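Local coordinates for haloacid dehalogenase domain protein hydrolase (Planctomyces limnophilus, PDB 4OVY) that probably acts as a hydrolase of the haloacid dehalogenase superfamily, perhaps a phosphatase, and binds a calcium ion in the crystal, at residues 40-46 with 228-234; 127-131 with 263-267; 212-217 with 237-241. One frame throughout, in Å; residues are numbered along the deposited sequence.

Interaction 1 (40-46 with 228-234). With CA (calcium ion), chain J; EDO (1,2-ethanediol), chain H.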
loop_
_atom_site.group_PDB
_atom_site.type_symbol
_atom_site.label_atom_id
_atom_site.label_comp_id
_atom_site.label_asym_id
_atom_site.label_seq_id
_atom_site.Cartn_x
_atom_site.Cartn_y
_atom_site.Cartn_z
ATOM N N THR A 40 4.396 11.400 -6.234
ATOM C CA THR A 40 3.056 10.924 -6.566
ATOM C C THR A 40 2.488 11.651 -7.781
ATOM O O THR A 40 2.593 12.877 -7.900
ATOM C CB THR A 40 2.082 11.072 -5.379
ATOM O OG1 THR A 40 2.080 12.427 -4.908
ATOM C CG2 THR A 40 2.457 10.136 -4.259
ATOM N N PHE A 41 1.887 10.873 -8.673
ATOM C CA PHE A 41 1.256 11.372 -9.888
ATOM C C PHE A 41 -0.207 10.957 -9.918
ATOM O O PHE A 41 -0.533 9.798 -9.673
ATOM C CB PHE A 41 1.911 10.748 -11.126
ATOM C CG PHE A 41 3.343 11.149 -11.333
ATOM C CD1 PHE A 41 4.369 10.483 -10.677
ATOM C CD2 PHE A 41 3.669 12.175 -12.205
ATOM C CE1 PHE A 41 5.690 10.854 -10.870
ATOM C CE2 PHE A 41 4.992 12.551 -12.399
ATOM C CZ PHE A 41 5.999 11.884 -11.734
ATOM N N ASP A 42 -1.089 11.883 -10.271
ATOM C CA ASP A 42 -2.397 11.483 -10.771
ATOM C C ASP A 42 -2.188 10.768 -12.115
ATOM O O ASP A 42 -1.124 10.905 -12.740
ATOM C CB ASP A 42 -3.297 12.703 -10.942
ATOM C CG ASP A 42 -4.768 12.346 -11.059
ATOM O OD1 ASP A 42 -5.166 11.177 -10.894
ATOM O OD2 ASP A 42 -5.547 13.268 -11.315
ATOM N N ASN A 43 -3.190 10.009 -12.553
ATOM C CA ASN A 43 -3.135 9.333 -13.850
ATOM C C ASN A 43 -3.928 10.091 -14.923
ATOM O O ASN A 43 -3.345 10.733 -15.795
ATOM C CB ASN A 43 -3.632 7.883 -13.724
ATOM C CG ASN A 43 -3.443 7.083 -15.009
ATOM O OD1 ASN A 43 -2.474 7.283 -15.749
ATOM N ND2 ASN A 43 -4.368 6.172 -15.277
ATOM N N ASP A 44 -5.256 10.031 -14.840
ATOM C CA ASP A 44 -6.129 10.694 -15.821
ATOM C C ASP A 44 -5.772 12.178 -15.935
ATOM O O ASP A 44 -5.808 12.888 -14.948
ATOM C CB ASP A 44 -7.599 10.582 -15.402
ATOM C CG ASP A 44 -8.106 9.150 -15.358
ATOM O OD1 ASP A 44 -7.608 8.280 -16.106
ATOM O OD2 ASP A 44 -9.034 8.899 -14.566
ATOM N N GLY A 45 -5.414 12.632 -17.132
ATOM C CA GLY A 45 -5.133 14.042 -17.380
ATOM C C GLY A 45 -3.749 14.503 -16.957
ATOM O O GLY A 45 -3.376 15.650 -17.204
ATOM N N THR A 46 -2.994 13.616 -16.308
ATOM C CA THR A 46 -1.659 13.929 -15.819
ATOM C C THR A 46 -0.618 13.080 -16.564
ATOM O O THR A 46 0.375 13.618 -17.053
ATOM C CB THR A 46 -1.581 13.710 -14.300
ATOM O OG1 THR A 46 -2.399 14.688 -13.642
ATOM C CG2 THR A 46 -0.151 13.836 -13.788
ATOM N N PRO A 228 4.965 12.596 0.454
ATOM C CA PRO A 228 5.826 12.694 -0.736
ATOM C C PRO A 228 6.591 14.016 -0.785
ATOM O O PRO A 228 6.140 15.012 -0.222
ATOM C CB PRO A 228 4.837 12.596 -1.909
ATOM C CG PRO A 228 3.629 11.908 -1.329
ATOM C CD PRO A 228 3.553 12.390 0.090
ATOM N N VAL A 229 7.739 14.020 -1.454
ATOM C CA VAL A 229 8.506 15.255 -1.635
ATOM C C VAL A 229 8.183 15.960 -2.955
ATOM O O VAL A 229 8.623 17.089 -3.187
ATOM C CB VAL A 229 10.024 15.006 -1.508
ATOM C CG1 VAL A 229 10.334 14.356 -0.164
ATOM C CG2 VAL A 229 10.536 14.163 -2.665
HETATM N N MSE A 230 7.406 15.299 -3.810
HETATM C CA MSE A 230 6.952 15.892 -5.066
HETATM C C MSE A 230 5.639 15.283 -5.473
HETATM O O MSE A 230 5.359 14.133 -5.145
HETATM C CB MSE A 230 8.030 15.625 -6.111
HETATM C CG MSE A 230 7.767 16.268 -7.455
HETATM SE SE MSE A 230 9.346 15.891 -8.585
HETATM C CE MSE A 230 8.546 16.297 -10.336
ATOM N N ALA A 231 4.815 16.064 -6.166
ATOM C CA ALA A 231 3.544 15.577 -6.685
ATOM C C ALA A 231 3.182 16.313 -7.956
ATOM O O ALA A 231 3.471 17.500 -8.100
ATOM C CB ALA A 231 2.439 15.730 -5.654
ATOM N N VAL A 232 2.551 15.591 -8.874
ATOM C CA VAL A 232 2.068 16.156 -10.115
ATOM C C VAL A 232 0.608 15.762 -10.322
ATOM O O VAL A 232 0.246 14.587 -10.224
ATOM C CB VAL A 232 2.898 15.702 -11.332
ATOM C CG1 VAL A 232 2.475 16.479 -12.571
ATOM C CG2 VAL A 232 4.392 15.866 -11.057
ATOM N N GLY A 233 -0.219 16.761 -10.604
ATOM C CA GLY A 233 -1.634 16.554 -10.876
ATOM C C GLY A 233 -2.063 17.433 -12.030
ATOM O O GLY A 233 -1.214 18.022 -12.714
ATOM N N ASN A 234 -3.373 17.518 -12.261
ATOM C CA ASN A 234 -3.901 18.382 -13.321
ATOM C C ASN A 234 -5.273 18.995 -13.035
ATOM O O ASN A 234 -5.724 19.846 -13.792
ATOM C CB ASN A 234 -4.005 17.615 -14.635
ATOM C CG ASN A 234 -5.127 16.600 -14.618
ATOM O OD1 ASN A 234 -5.089 15.643 -13.857
ATOM N ND2 ASN A 234 -6.142 16.814 -15.446
HETATM CA CA CA J . -6.795 14.124 -13.062
HETATM C C1 EDO H . -11.064 9.543 -12.326
HETATM O O1 EDO H . -9.791 10.190 -12.482
HETATM C C2 EDO H . -11.977 10.382 -11.440
HETATM O O2 EDO H . -11.236 10.907 -10.330
HETATM O O HOH W 1 -7.500 14.656 -10.386
HETATM O O HOH W 2 -8.773 14.253 -13.718
#
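Asn234 turns CG into the position staggered between its backbone N and carbonyl carbon (chi1 72°), while Thr46 holds OG1 beside its backbone N (chi1 -68°), and these two rotations bring the amide oxygen and the hydroxyl together. Thr46 OG1 donates to Asn234 OD1 at 2.9 Å, arriving tilted from the amide plane. The same OD1 binds the calcium ion at 2.4 Å, leaving it gripped from two directions. Asp42 reaches the metal with OD2 at 2.3 Å, its carboxylate plane turned 33° from the Asn234 amide, and its other oxygen, OD1, pairs with Lys216. Asp44 contributes its backbone O, 2.5 Å from the calcium ion, and two waters complete the ligands seen, one of them at a longer distance. Asp42, Asp44 and Thr46 fit the DxDx(T/V) signature of haloacid dehalogenases, set as expected at the carboxyl end of a strand in the parallel core of the Rossmann-like sheet. Here strand 38-41 runs parallel beside 230-233, joined by three backbone bonds: Thr40 N to Met230 O, Val232 N to Thr40 O, and Asp42 N to Val232 O. On one face of the sheet the Phe41 ring meets Val232 obliquely, CE2 lying 3.6 Å from CG2; helix 141-152 covers both residues. On the other face Thr40 sets CG2 against Pro228 CG at 3.6 Å. Its OG1 is buried against the Ala231 methyl, CB, at 3.4 Å and has no polar partner, on the side covered by helix 239-246. Where the chain leaves the sheet, Gly45 takes a positive phi, and a CB there would collide with Asn234 ND2. That amide nitrogen makes a weak bond to Glu50, while the other branch of Thr46, CG2, approaches Val232 CG1 at 3.9 Å.

Interaction 2 (127-131 with 263-267)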
loop_
_atom_site.group_PDB
_atom_site.type_symbol
_atom_site.label_atom_id
_atom_site.label_comp_id
_atom_site.label_asym_id
_atom_site.label_seq_id
_atom_site.Cartn_x
_atom_site.Cartn_y
_atom_site.Cartn_z
ATOM N N ARG A 127 -10.164 1.491 -28.579
ATOM C CA ARG A 127 -9.305 2.550 -29.098
ATOM C C ARG A 127 -9.907 3.919 -28.878
ATOM O O ARG A 127 -11.129 4.076 -28.799
ATOM C CB ARG A 127 -9.021 2.331 -30.579
ATOM C CG ARG A 127 -10.143 2.741 -31.510
ATOM C CD ARG A 127 -9.740 2.482 -32.945
ATOM N NE ARG A 127 -10.738 2.939 -33.902
ATOM C CZ ARG A 127 -10.559 2.934 -35.223
ATOM N NH1 ARG A 127 -9.413 2.499 -35.750
ATOM N NH2 ARG A 127 -11.529 3.361 -36.027
ATOM N N HIS A 128 -9.037 4.914 -28.790
ATOM C CA HIS A 128 -9.475 6.271 -28.597
ATOM C C HIS A 128 -10.225 6.712 -29.860
ATOM O O HIS A 128 -9.756 6.455 -30.979
ATOM C CB HIS A 128 -8.275 7.176 -28.312
ATOM C CG HIS A 128 -8.657 8.497 -27.739
ATOM N ND1 HIS A 128 -9.196 9.502 -28.505
ATOM C CD2 HIS A 128 -8.610 8.971 -26.472
ATOM C CE1 HIS A 128 -9.457 10.548 -27.740
ATOM N NE2 HIS A 128 -9.116 10.248 -26.500
ATOM N N PRO A 129 -11.398 7.355 -29.691
ATOM C CA PRO A 129 -12.217 7.744 -30.855
ATOM C C PRO A 129 -11.580 8.813 -31.748
ATOM O O PRO A 129 -11.903 8.894 -32.925
ATOM C CB PRO A 129 -13.503 8.287 -30.218
ATOM C CG PRO A 129 -13.112 8.688 -28.843
ATOM C CD PRO A 129 -12.042 7.727 -28.418
ATOM N N LYS A 130 -10.719 9.643 -31.169
ATOM C CA LYS A 130 -9.951 10.641 -31.907
ATOM C C LYS A 130 -8.649 10.079 -32.478
ATOM O O LYS A 130 -8.415 10.168 -33.673
ATOM C CB LYS A 130 -9.633 11.821 -30.990
ATOM C CG LYS A 130 -8.989 13.019 -31.664
ATOM C CD LYS A 130 -8.750 14.114 -30.639
ATOM C CE LYS A 130 -7.723 15.122 -31.102
ATOM N NZ LYS A 130 -8.302 16.128 -32.034
ATOM N N PHE A 131 -7.801 9.516 -31.625
ATOM C CA PHE A 131 -6.450 9.118 -32.038
ATOM C C PHE A 131 -6.412 7.752 -32.734
ATOM O O PHE A 131 -5.444 7.441 -33.418
ATOM C CB PHE A 131 -5.479 9.176 -30.842
ATOM C CG PHE A 131 -5.447 10.521 -30.167
ATOM C CD1 PHE A 131 -4.921 11.623 -30.823
ATOM C CD2 PHE A 131 -5.972 10.691 -28.890
ATOM C CE1 PHE A 131 -4.909 12.871 -30.223
ATOM C CE2 PHE A 131 -5.964 11.936 -28.281
ATOM C CZ PHE A 131 -5.428 13.029 -28.946
ATOM N N VAL A 263 -4.842 21.586 -30.516
ATOM C CA VAL A 263 -4.377 21.057 -31.804
ATOM C C VAL A 263 -3.775 19.662 -31.655
ATOM O O VAL A 263 -4.137 18.749 -32.395
ATOM C CB VAL A 263 -3.357 22.012 -32.451
ATOM C CG1 VAL A 263 -2.835 21.447 -33.773
ATOM C CG2 VAL A 263 -3.993 23.381 -32.660
ATOM N N ARG A 264 -2.864 19.491 -30.702
ATOM C CA ARG A 264 -2.192 18.198 -30.505
ATOM C C ARG A 264 -2.876 17.313 -29.448
ATOM O O ARG A 264 -2.663 16.098 -29.415
ATOM C CB ARG A 264 -0.725 18.427 -30.146
ATOM C CG ARG A 264 0.058 19.192 -31.203
ATOM C CD ARG A 264 1.534 19.342 -30.850
ATOM N NE ARG A 264 1.716 20.074 -29.600
ATOM C CZ ARG A 264 2.850 20.140 -28.900
ATOM N NH1 ARG A 264 3.953 19.525 -29.312
ATOM N NH2 ARG A 264 2.881 20.825 -27.768
ATOM N N GLU A 265 -3.692 17.908 -28.581
ATOM C CA GLU A 265 -4.365 17.141 -27.530
ATOM C C GLU A 265 -5.750 17.749 -27.325
ATOM O O GLU A 265 -6.527 17.806 -28.283
ATOM C CB GLU A 265 -3.501 17.089 -26.249
ATOM C CG GLU A 265 -3.762 15.882 -25.336
ATOM C CD GLU A 265 -4.512 16.198 -24.043
ATOM O OE1 GLU A 265 -4.894 15.241 -23.330
ATOM O OE2 GLU A 265 -4.704 17.387 -23.714
ATOM N N PHE A 266 -6.062 18.210 -26.116
ATOM C CA PHE A 266 -7.329 18.881 -25.845
ATOM C C PHE A 266 -7.064 20.119 -25.022
ATOM O O PHE A 266 -6.136 20.134 -24.214
ATOM C CB PHE A 266 -8.251 17.961 -25.062
ATOM C CG PHE A 266 -8.696 16.762 -25.832
ATOM C CD1 PHE A 266 -7.953 15.597 -25.815
ATOM C CD2 PHE A 266 -9.868 16.803 -26.575
ATOM C CE1 PHE A 266 -8.365 14.484 -26.534
ATOM C CE2 PHE A 266 -10.285 15.697 -27.296
ATOM C CZ PHE A 266 -9.531 14.535 -27.273
ATOM N N ALA A 267 -7.874 21.156 -25.231
ATOM C CA ALA A 267 -7.761 22.376 -24.442
ATOM C C ALA A 267 -8.973 22.462 -23.534
ATOM O O ALA A 267 -10.111 22.463 -24.009
ATOM C CB ALA A 267 -7.667 23.599 -25.334
#
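The Phe266 ring is met by three side chains of 127-131, joining two surface loops of the haloacid dehalogenase fold: one leads from helix 112-125 toward helix 141-152, the other follows strand 253-260. Lys130 lays its aliphatic chain beside the ring, CD standing 3.5 Å from Phe266 CZ. The two side chains run antiparallel past one another, and the ammonium group is too distant for more than a weak cation-pi attraction. Phe131 meets the ring obliquely, with CE2 3.9 Å from Phe266 CE1, whereas His128 touches edge to edge through CE1, 4.0 Å from Phe266 CZ. Replacing Phe266 by an alanine is likely to leave Lys130 CD, Phe131 and His128 without their shared apolar partner and open a gap between the loops. One shell out, Pro129 CD and Phe131 CD2 lie against opposite faces of the His128 ring, each toward its rim. Its ND1 accepts from Lys130 N at 3.1 Å and, weakly, from Phe131 N, while NE2 bonds Gln51 O. The Phe302 ring meets that of Phe131 with the planes about 60° apart. On the other loop Glu265 reaches Tyr140 and His259, and its OE2 also takes the Phe266 N-H at 2.9 Å from above the carboxylate plane.

Interaction 3 (212-217 with 237-241). With EDO (1,2-ethanediol), chain H.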
loop_
_atom_site.group_PDB
_atom_site.type_symbol
_atom_site.label_atom_id
_atom_site.label_comp_id
_atom_site.label_asym_id
_atom_site.label_seq_id
_atom_site.Cartn_x
_atom_site.Cartn_y
_atom_site.Cartn_z
ATOM N N ASP A 212 -9.897 10.332 -4.055
ATOM C CA ASP A 212 -9.968 11.623 -4.736
ATOM C C ASP A 212 -10.152 12.762 -3.743
ATOM O O ASP A 212 -10.614 12.547 -2.614
ATOM C CB ASP A 212 -11.100 11.617 -5.766
ATOM C CG ASP A 212 -10.922 12.675 -6.869
ATOM O OD1 ASP A 212 -9.822 13.251 -7.021
ATOM O OD2 ASP A 212 -11.903 12.926 -7.591
ATOM N N GLN A 213 -9.773 13.965 -4.172
ATOM C CA GLN A 213 -9.888 15.179 -3.357
ATOM C C GLN A 213 -9.166 14.972 -2.018
ATOM O O GLN A 213 -8.006 14.568 -2.013
ATOM C CB GLN A 213 -11.366 15.578 -3.190
ATOM C CG GLN A 213 -12.130 15.665 -4.498
ATOM C CD GLN A 213 -13.616 15.848 -4.277
ATOM O OE1 GLN A 213 -14.056 16.868 -3.746
ATOM N NE2 GLN A 213 -14.396 14.863 -4.686
ATOM N N ALA A 214 -9.831 15.206 -0.885
ATOM C CA ALA A 214 -9.177 15.039 0.412
ATOM C C ALA A 214 -8.887 13.573 0.746
ATOM O O ALA A 214 -8.187 13.291 1.718
ATOM C CB ALA A 214 -9.996 15.695 1.525
ATOM N N GLY A 215 -9.427 12.648 -0.049
ATOM C CA GLY A 215 -9.054 11.254 0.044
ATOM C C GLY A 215 -7.612 10.979 -0.359
ATOM O O GLY A 215 -7.033 10.003 0.106
ATOM N N LYS A 216 -7.022 11.815 -1.216
ATOM C CA LYS A 216 -5.674 11.503 -1.728
ATOM C C LYS A 216 -4.592 11.532 -0.645
ATOM O O LYS A 216 -3.798 10.592 -0.553
ATOM C CB LYS A 216 -5.310 12.349 -2.960
ATOM C CG LYS A 216 -6.134 11.983 -4.190
ATOM C CD LYS A 216 -5.541 12.482 -5.503
ATOM C CE LYS A 216 -6.390 12.019 -6.681
ATOM N NZ LYS A 216 -5.704 12.206 -7.984
ATOM N N PRO A 217 -4.565 12.574 0.205
ATOM C CA PRO A 217 -3.596 12.529 1.308
ATOM C C PRO A 217 -3.830 11.356 2.262
ATOM O O PRO A 217 -2.880 10.811 2.818
ATOM C CB PRO A 217 -3.786 13.875 2.008
ATOM C CG PRO A 217 -4.365 14.767 0.970
ATOM C CD PRO A 217 -5.215 13.891 0.092
ATOM N N GLY A 237 -9.402 18.016 -8.215
ATOM C CA GLY A 237 -9.322 16.796 -7.414
ATOM C C GLY A 237 -7.938 16.477 -6.856
ATOM O O GLY A 237 -7.818 15.656 -5.951
ATOM N N ASP A 238 -6.902 17.134 -7.387
ATOM C CA ASP A 238 -5.523 16.992 -6.914
ATOM C C ASP A 238 -5.088 18.054 -5.900
ATOM O O ASP A 238 -3.947 18.024 -5.426
ATOM C CB ASP A 238 -4.568 17.045 -8.118
ATOM C CG ASP A 238 -4.763 15.883 -9.058
ATOM O OD1 ASP A 238 -4.758 14.737 -8.565
ATOM O OD2 ASP A 238 -4.914 16.110 -10.276
ATOM N N TYR A 239 -5.991 18.970 -5.550
ATOM C CA TYR A 239 -5.648 20.121 -4.702
ATOM C C TYR A 239 -5.047 19.688 -3.367
ATOM O O TYR A 239 -3.990 20.165 -2.986
ATOM C CB TYR A 239 -6.880 21.008 -4.450
ATOM C CG TYR A 239 -6.576 22.381 -3.870
ATOM C CD1 TYR A 239 -6.173 22.529 -2.547
ATOM C CD2 TYR A 239 -6.727 23.535 -4.636
ATOM C CE1 TYR A 239 -5.904 23.778 -2.008
ATOM C CE2 TYR A 239 -6.466 24.791 -4.102
ATOM C CZ TYR A 239 -6.049 24.902 -2.788
ATOM O OH TYR A 239 -5.780 26.136 -2.233
ATOM N N GLU A 240 -5.730 18.793 -2.654
ATOM C CA GLU A 240 -5.252 18.348 -1.349
ATOM C C GLU A 240 -3.937 17.568 -1.433
ATOM O O GLU A 240 -3.075 17.732 -0.577
ATOM C CB GLU A 240 -6.323 17.542 -0.609
ATOM C CG GLU A 240 -7.518 18.382 -0.150
ATOM C CD GLU A 240 -8.678 18.409 -1.134
ATOM O OE1 GLU A 240 -8.486 18.115 -2.344
ATOM O OE2 GLU A 240 -9.799 18.741 -0.680
HETATM N N MSE A 241 -3.769 16.742 -2.466
HETATM C CA MSE A 241 -2.498 16.032 -2.655
HETATM C C MSE A 241 -1.351 17.025 -2.799
HETATM O O MSE A 241 -0.324 16.886 -2.140
HETATM C CB MSE A 241 -2.552 15.077 -3.847
HETATM C CG MSE A 241 -1.169 14.483 -4.117
HETATM SE SE MSE A 241 -1.206 13.237 -5.640
HETATM C CE MSE A 241 -1.481 14.527 -7.110
HETATM C C1 EDO H . -11.064 9.543 -12.326
HETATM O O1 EDO H . -9.791 10.190 -12.482
HETATM C C2 EDO H . -11.977 10.382 -11.440
HETATM O O2 EDO H . -11.236 10.907 -10.330
HETATM O O HOH W 3 -6.198 15.681 -3.707
#
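The Glu240 carboxylate lies over one face of the Gln213-Ala214 peptide, the two flat groups nearly parallel. OE1 sits almost directly above Gln213 C at 3.2 Å, and CD stands 3.4 Å from Ala214 N; the carboxylate approaches from above the peptide plane and makes no hydrogen bond with the Ala214 N-H. A bend at chi2 (93°) folds the Glu240 acid back over the peptide, while CB leans on Pro217 CG at 3.7 Å. Tyr192 of the second subunit packs on both Pro217 and Glu240. The peptide belongs to a type II' turn from Asp212 to Gly215, which leads into helix 215-223. At the turn's start the Asp212 carboxylate accepts weakly from Gln213 N through OD1, and that same N-H reaches Gly237 O by a second weak bond. A water joins the two backbones: it donates to Gln213 O and, at 2.8 Å, to Gly237 O, while accepting from Met241 N at 2.9 Å. It thereby stands between the carbonyl and amide that a direct helical i to i+4 bond would pair at the start of helix 239-246. Deeper in, the extended Lys216 chain passes Gly237 and puts NZ on Asp238 OD1 at 2.8 Å, nearly in line with the C-O bond, to form a salt bridge. Such a lysine and acid recall the later conserved motifs of haloacid dehalogenases, so they probably belong to the active-site shell. NZ is further held by Asp42 and by Val160 O, and Asp238 OD2 takes the backbone N-H groups of Asn234 and Ser235. With both ends anchored in this way, the salt bridge is likely to fix how the Asp238 carboxylate is turned and to offset part of the negative charge gathered beside the calcium ion.

Interactions 1 and 3 form one continuous region, their centres about 10 Å apart: strand 230-233 of the first lies in the chain between the two helices, 215-223 and 239-246, that meet in the third. They share the lysine-aspartate cluster beside the calcium ion, and Met241 packs on Thr40. Interaction 1 is wholly buried and combines parallel-sheet bonding with metal coordination; interaction 3 runs from a buried salt bridge out to a partly exposed, water-bridged turn, beside which Pro217 and Glu240 meet the second subunit. Interaction 2 lies about 21 Å from interaction 1 between centres and sits nearer the surface. It joins loops mostly by apolar and aromatic contacts, its polar bonds serving to shape each loop.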